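Local coordinates for phenylalanine ammonia-lyase (Rhodosporidium toruloides, PDB 1Y2M), which catalyses the non-oxidative deamination of L-phenylalanine and L-tyrosine to trans-cinnamate and p-coumarate, the committing step of phenylpropanoid metabolism, at residues Ala224-His237 / Leu244-Val258. Residues are numbered along the deposited sequence; the frame is centred on the assembly and turned at random.
Sequences AISGHPDSKVHVVH and LYAREAMALFNLEPV
Val-233 and Leu-244 form a hydrogen-bonded antiparallel pair in the beta hairpin of strands 232-237 and 240-245, and helix 246-252 folds back over the face carrying Val-233, Val-235 and Leu-244. Val-233 CG2 presses on Ala-249 CB at a tight 3.3 Å, while its CG1 meets Ala-246 CB. Val-235 straddles its partners, CG1 against Ala-249 CB and CG2 on Leu-244 CD1, where the Val-235 and Leu-244 side chains cross at about a right angle. At the end of strand 232-237, His-237 takes Leu-252 CD1 of the helix over one ring face, a CH-pi contact 3.9 Å from the centroid; His-237 ND1 is hydrogen-bonded to Lys-242. At the neighbouring non-hydrogen-bonded pair, whose side chains diverge at the start, Lys-232 bends at chi2 (-87°) and comes to lie alongside the Tyr-245 ring, its NZ weakly bonded to Tyr-245 OH. Tyr-245 sits at the N-cap position, and the next amide, Ala-246 N, bonds Ser-231 O at 2.8 Å. At the Schellman motif ending helix 215-225, Val-258 N bonds Ile-225 O and Met-250 CE packs on Gly-227 CA. With Pro-257 CG over one guanidinium face, extended Arg-247 sends NE in the carbonyl plane onto a lone pair of Gly-227 O, 2.9 Å away.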
loop_
_atom_site.group_PDB
_atom_site.type_symbol
_atom_site.label_atom_id
_atom_site.label_comp_id
_atom_site.label_asym_id
_atom_site.label_seq_id
_atom_site.Cartn_x
_atom_site.Cartn_y
_atom_site.Cartn_z
ATOM N N ALA B 224 -24.235 -25.138 13.672
ATOM C CA ALA B 224 -23.797 -25.913 14.796
ATOM C C ALA B 224 -24.916 -26.035 15.848
ATOM O O ALA B 224 -25.245 -27.172 16.238
ATOM C CB ALA B 224 -22.536 -25.366 15.385
ATOM N N ILE B 225 -25.491 -24.928 16.313
ATOM C CA ILE B 225 -26.547 -25.030 17.314
ATOM C C ILE B 225 -27.802 -25.748 16.800
ATOM O O ILE B 225 -28.613 -26.256 17.584
ATOM C CB ILE B 225 -26.919 -23.658 17.956
ATOM C CG1 ILE B 225 -27.439 -22.651 16.918
ATOM C CG2 ILE B 225 -25.746 -23.119 18.687
ATOM C CD1 ILE B 225 -28.134 -21.449 17.554
ATOM N N SER B 226 -27.991 -25.736 15.481
ATOM C CA SER B 226 -29.124 -26.409 14.886
ATOM C C SER B 226 -28.804 -27.863 14.458
ATOM O O SER B 226 -29.672 -28.574 13.945
ATOM C CB SER B 226 -29.684 -25.550 13.739
ATOM O OG SER B 226 -28.777 -25.479 12.716
ATOM N N GLY B 227 -27.582 -28.319 14.691
ATOM C CA GLY B 227 -27.251 -29.715 14.457
ATOM C C GLY B 227 -27.206 -30.110 12.981
ATOM O O GLY B 227 -27.546 -31.244 12.645
ATOM N N HIS B 228 -26.791 -29.178 12.115
ATOM C CA HIS B 228 -26.562 -29.511 10.692
ATOM C C HIS B 228 -25.703 -30.775 10.639
ATOM O O HIS B 228 -24.758 -30.905 11.389
ATOM C CB HIS B 228 -25.820 -28.386 9.987
ATOM C CG HIS B 228 -25.781 -28.523 8.497
ATOM N ND1 HIS B 228 -24.984 -29.442 7.849
ATOM C CD2 HIS B 228 -26.386 -27.795 7.527
ATOM C CE1 HIS B 228 -25.129 -29.296 6.542
ATOM N NE2 HIS B 228 -25.973 -28.310 6.317
ATOM N N PRO B 229 -26.042 -31.726 9.761
ATOM C CA PRO B 229 -25.260 -32.977 9.700
ATOM C C PRO B 229 -23.774 -32.892 9.375
ATOM O O PRO B 229 -23.023 -33.844 9.645
ATOM C CB PRO B 229 -25.931 -33.768 8.580
ATOM C CG PRO B 229 -27.231 -33.121 8.331
ATOM C CD PRO B 229 -27.170 -31.712 8.819
ATOM N N ASP B 230 -23.356 -31.785 8.780
ATOM C CA ASP B 230 -21.957 -31.570 8.364
ATOM C C ASP B 230 -21.308 -30.476 9.173
ATOM O O ASP B 230 -20.268 -29.966 8.792
ATOM C CB ASP B 230 -21.909 -31.210 6.858
ATOM C CG ASP B 230 -20.534 -31.330 6.267
ATOM O OD1 ASP B 230 -19.710 -32.108 6.789
ATOM O OD2 ASP B 230 -20.257 -30.635 5.269
ATOM N N SER B 231 -21.898 -30.108 10.300
ATOM C CA SER B 231 -21.309 -29.117 11.193
ATOM C C SER B 231 -20.368 -29.766 12.223
ATOM O O SER B 231 -20.722 -30.764 12.856
ATOM C CB SER B 231 -22.427 -28.316 11.880
ATOM O OG SER B 231 -21.943 -27.672 13.030
ATOM N N LYS B 232 -19.164 -29.197 12.356
ATOM C CA LYS B 232 -18.142 -29.689 13.299
ATOM C C LYS B 232 -17.917 -28.683 14.417
ATOM O O LYS B 232 -17.974 -27.473 14.202
ATOM C CB LYS B 232 -16.817 -29.999 12.576
ATOM C CG LYS B 232 -16.945 -30.417 11.093
ATOM C CD LYS B 232 -17.157 -31.867 10.840
ATOM C CE LYS B 232 -17.053 -32.135 9.304
ATOM N NZ LYS B 232 -16.841 -33.612 8.951
ATOM N N VAL B 233 -17.623 -29.190 15.615
ATOM C CA VAL B 233 -17.365 -28.341 16.768
ATOM C C VAL B 233 -16.192 -28.879 17.545
ATOM O O VAL B 233 -15.874 -30.053 17.460
ATOM C CB VAL B 233 -18.626 -28.241 17.691
ATOM C CG1 VAL B 233 -19.810 -27.691 16.899
ATOM C CG2 VAL B 233 -18.931 -29.625 18.301
ATOM N N HIS B 234 -15.528 -27.994 18.279
ATOM C CA HIS B 234 -14.387 -28.327 19.112
ATOM C C HIS B 234 -14.894 -28.391 20.574
ATOM O O HIS B 234 -15.660 -27.532 21.009
ATOM C CB HIS B 234 -13.328 -27.261 18.959
ATOM C CG HIS B 234 -12.198 -27.375 19.925
ATOM N ND1 HIS B 234 -12.303 -26.983 21.240
ATOM C CD2 HIS B 234 -10.915 -27.732 19.733
ATOM C CE1 HIS B 234 -11.136 -27.170 21.843
ATOM N NE2 HIS B 234 -10.269 -27.607 20.940
ATOM N N VAL B 235 -14.502 -29.432 21.288
ATOM C CA VAL B 235 -14.756 -29.622 22.704
ATOM C C VAL B 235 -13.528 -30.234 23.345
ATOM O O VAL B 235 -12.760 -30.945 22.695
ATOM C CB VAL B 235 -15.941 -30.566 22.971
ATOM C CG1 VAL B 235 -17.186 -30.015 22.312
ATOM C CG2 VAL B 235 -15.658 -32.026 22.484
ATOM N N VAL B 236 -13.381 -30.006 24.646
ATOM C CA VAL B 236 -12.487 -30.854 25.437
ATOM C C VAL B 236 -13.312 -31.916 26.157
ATOM O O VAL B 236 -14.280 -31.611 26.841
ATOM C CB VAL B 236 -11.704 -30.017 26.473
ATOM C CG1 VAL B 236 -10.855 -30.933 27.394
ATOM C CG2 VAL B 236 -10.865 -28.968 25.785
ATOM N N HIS B 237 -12.972 -33.180 25.930
ATOM C CA HIS B 237 -13.685 -34.297 26.482
ATOM C C HIS B 237 -12.655 -35.335 26.883
ATOM O O HIS B 237 -11.737 -35.607 26.109
ATOM C CB HIS B 237 -14.607 -34.863 25.415
ATOM C CG HIS B 237 -15.420 -36.018 25.870
ATOM N ND1 HIS B 237 -15.214 -37.298 25.408
ATOM C CD2 HIS B 237 -16.402 -36.099 26.792
ATOM C CE1 HIS B 237 -16.066 -38.112 26.005
ATOM N NE2 HIS B 237 -16.806 -37.406 26.837
ATOM N N LEU B 244 -15.803 -32.948 16.811
ATOM C CA LEU B 244 -16.911 -33.840 16.634
ATOM C C LEU B 244 -18.025 -33.189 15.796
ATOM O O LEU B 244 -18.092 -31.965 15.640
ATOM C CB LEU B 244 -17.502 -34.153 18.015
ATOM C CG LEU B 244 -16.604 -34.680 19.113
ATOM C CD1 LEU B 244 -17.357 -34.784 20.409
ATOM C CD2 LEU B 244 -16.029 -36.033 18.714
ATOM N N TYR B 245 -18.894 -34.003 15.244
ATOM C CA TYR B 245 -20.098 -33.451 14.666
ATOM C C TYR B 245 -20.890 -32.752 15.756
ATOM O O TYR B 245 -20.885 -33.170 16.935
ATOM C CB TYR B 245 -20.923 -34.510 13.960
ATOM C CG TYR B 245 -20.275 -34.899 12.674
ATOM C CD1 TYR B 245 -20.422 -34.105 11.528
ATOM C CD2 TYR B 245 -19.481 -36.047 12.597
ATOM C CE1 TYR B 245 -19.747 -34.454 10.321
ATOM C CE2 TYR B 245 -18.831 -36.403 11.421
ATOM C CZ TYR B 245 -18.980 -35.626 10.289
ATOM O OH TYR B 245 -18.343 -35.999 9.103
ATOM N N ALA B 246 -21.578 -31.677 15.368
ATOM C CA ALA B 246 -22.315 -30.862 16.344
ATOM C C ALA B 246 -23.287 -31.706 17.152
ATOM O O ALA B 246 -23.355 -31.545 18.368
ATOM C CB ALA B 246 -23.047 -29.743 15.694
ATOM N N ARG B 247 -24.042 -32.591 16.496
ATOM C CA ARG B 247 -24.988 -33.450 17.264
ATOM C C ARG B 247 -24.327 -34.380 18.266
ATOM O O ARG B 247 -24.819 -34.554 19.360
ATOM C CB ARG B 247 -25.899 -34.227 16.318
ATOM C CG ARG B 247 -26.921 -33.318 15.679
ATOM C CD ARG B 247 -27.848 -34.081 14.820
ATOM N NE ARG B 247 -28.860 -33.179 14.300
ATOM C CZ ARG B 247 -30.088 -33.034 14.776
ATOM N NH1 ARG B 247 -30.568 -33.801 15.754
ATOM N NH2 ARG B 247 -30.886 -32.150 14.214
ATOM N N GLU B 248 -23.176 -34.946 17.918
ATOM C CA GLU B 248 -22.405 -35.751 18.870
ATOM C C GLU B 248 -22.004 -34.918 20.086
ATOM O O GLU B 248 -22.166 -35.371 21.241
ATOM C CB GLU B 248 -21.156 -36.321 18.218
ATOM C CG GLU B 248 -21.452 -37.242 17.091
ATOM C CD GLU B 248 -20.207 -37.648 16.293
ATOM O OE1 GLU B 248 -19.164 -36.927 16.234
ATOM O OE2 GLU B 248 -20.313 -38.705 15.640
ATOM N N ALA B 249 -21.492 -33.720 19.853
ATOM C CA ALA B 249 -21.058 -32.889 20.968
ATOM C C ALA B 249 -22.244 -32.531 21.846
ATOM O O ALA B 249 -22.172 -32.597 23.075
ATOM C CB ALA B 249 -20.350 -31.614 20.473
HETATM N N MSE B 250 -23.361 -32.170 21.232
HETATM C CA MSE B 250 -24.524 -31.779 21.995
HETATM C C MSE B 250 -25.037 -32.918 22.853
HETATM O O MSE B 250 -25.491 -32.706 23.989
HETATM C CB MSE B 250 -25.614 -31.270 21.084
HETATM C CG MSE B 250 -25.258 -29.867 20.611
HETATM SE SE MSE B 250 -26.698 -28.967 19.653
HETATM C CE MSE B 250 -26.385 -29.946 17.881
ATOM N N ALA B 251 -24.940 -34.141 22.331
ATOM C CA ALA B 251 -25.447 -35.321 23.051
ATOM C C ALA B 251 -24.602 -35.586 24.306
ATOM O O ALA B 251 -25.139 -36.005 25.335
ATOM C CB ALA B 251 -25.436 -36.529 22.159
ATOM N N LEU B 252 -23.283 -35.366 24.222
ATOM C CA LEU B 252 -22.400 -35.441 25.407
ATOM C C LEU B 252 -22.876 -34.531 26.522
ATOM O O LEU B 252 -22.756 -34.853 27.715
ATOM C CB LEU B 252 -20.953 -35.039 25.050
ATOM C CG LEU B 252 -20.115 -35.997 24.221
ATOM C CD1 LEU B 252 -18.739 -35.349 23.956
ATOM C CD2 LEU B 252 -19.964 -37.337 24.899
ATOM N N PHE B 253 -23.418 -33.374 26.160
ATOM C CA PHE B 253 -23.829 -32.390 27.156
ATOM C C PHE B 253 -25.327 -32.342 27.371
ATOM O O PHE B 253 -25.795 -31.478 28.082
ATOM C CB PHE B 253 -23.207 -31.023 26.777
ATOM C CG PHE B 253 -21.706 -31.040 26.831
ATOM C CD1 PHE B 253 -21.062 -30.818 28.020
ATOM C CD2 PHE B 253 -20.966 -31.413 25.742
ATOM C CE1 PHE B 253 -19.721 -30.897 28.109
ATOM C CE2 PHE B 253 -19.599 -31.491 25.815
ATOM C CZ PHE B 253 -18.968 -31.229 27.005
ATOM N N ASN B 254 -26.072 -33.318 26.830
ATOM C CA ASN B 254 -27.547 -33.335 26.790
ATOM C C ASN B 254 -28.212 -32.024 26.326
ATOM O O ASN B 254 -29.269 -31.623 26.827
ATOM C CB ASN B 254 -28.206 -33.857 28.099
ATOM C CG ASN B 254 -29.660 -34.424 27.856
ATOM O OD1 ASN B 254 -29.984 -34.923 26.761
ATOM N ND2 ASN B 254 -30.525 -34.328 28.878
ATOM N N LEU B 255 -27.618 -31.405 25.313
ATOM C CA LEU B 255 -28.157 -30.193 24.727
ATOM C C LEU B 255 -29.007 -30.572 23.523
ATOM O O LEU B 255 -28.649 -31.479 22.769
ATOM C CB LEU B 255 -27.009 -29.283 24.275
ATOM C CG LEU B 255 -26.006 -28.866 25.342
ATOM C CD1 LEU B 255 -24.904 -28.005 24.733
ATOM C CD2 LEU B 255 -26.723 -28.122 26.465
ATOM N N GLU B 256 -30.115 -29.873 23.339
ATOM C CA GLU B 256 -31.007 -30.124 22.227
ATOM C C GLU B 256 -30.746 -29.172 21.068
ATOM O O GLU B 256 -30.740 -27.975 21.264
ATOM C CB GLU B 256 -32.448 -29.923 22.662
ATOM C CG GLU B 256 -33.435 -30.099 21.535
ATOM C CD GLU B 256 -34.850 -30.296 22.012
ATOM O OE1 GLU B 256 -35.018 -30.732 23.167
ATOM O OE2 GLU B 256 -35.780 -30.019 21.227
ATOM N N PRO B 257 -30.571 -29.713 19.842
ATOM C CA PRO B 257 -30.503 -28.877 18.623
ATOM C C PRO B 257 -31.741 -28.023 18.501
ATOM O O PRO B 257 -32.841 -28.500 18.806
ATOM C CB PRO B 257 -30.488 -29.896 17.487
ATOM C CG PRO B 257 -29.921 -31.131 18.111
ATOM C CD PRO B 257 -30.373 -31.137 19.546
ATOM N N VAL B 258 -31.563 -26.779 18.098
ATOM C CA VAL B 258 -32.695 -25.911 17.790
ATOM C C VAL B 258 -33.111 -26.091 16.348
ATOM O O VAL B 258 -32.287 -26.462 15.504
ATOM C CB VAL B 258 -32.383 -24.409 18.032
ATOM C CG1 VAL B 258 -32.199 -24.154 19.522
ATOM C CG2 VAL B 258 -31.209 -23.964 17.274
HETATM O O HOH W 1 -28.752 -26.111 20.476
HETATM O O HOH W 2 -32.326 -28.711 14.164
HETATM O O HOH W 3 -24.240 -32.660 13.571
#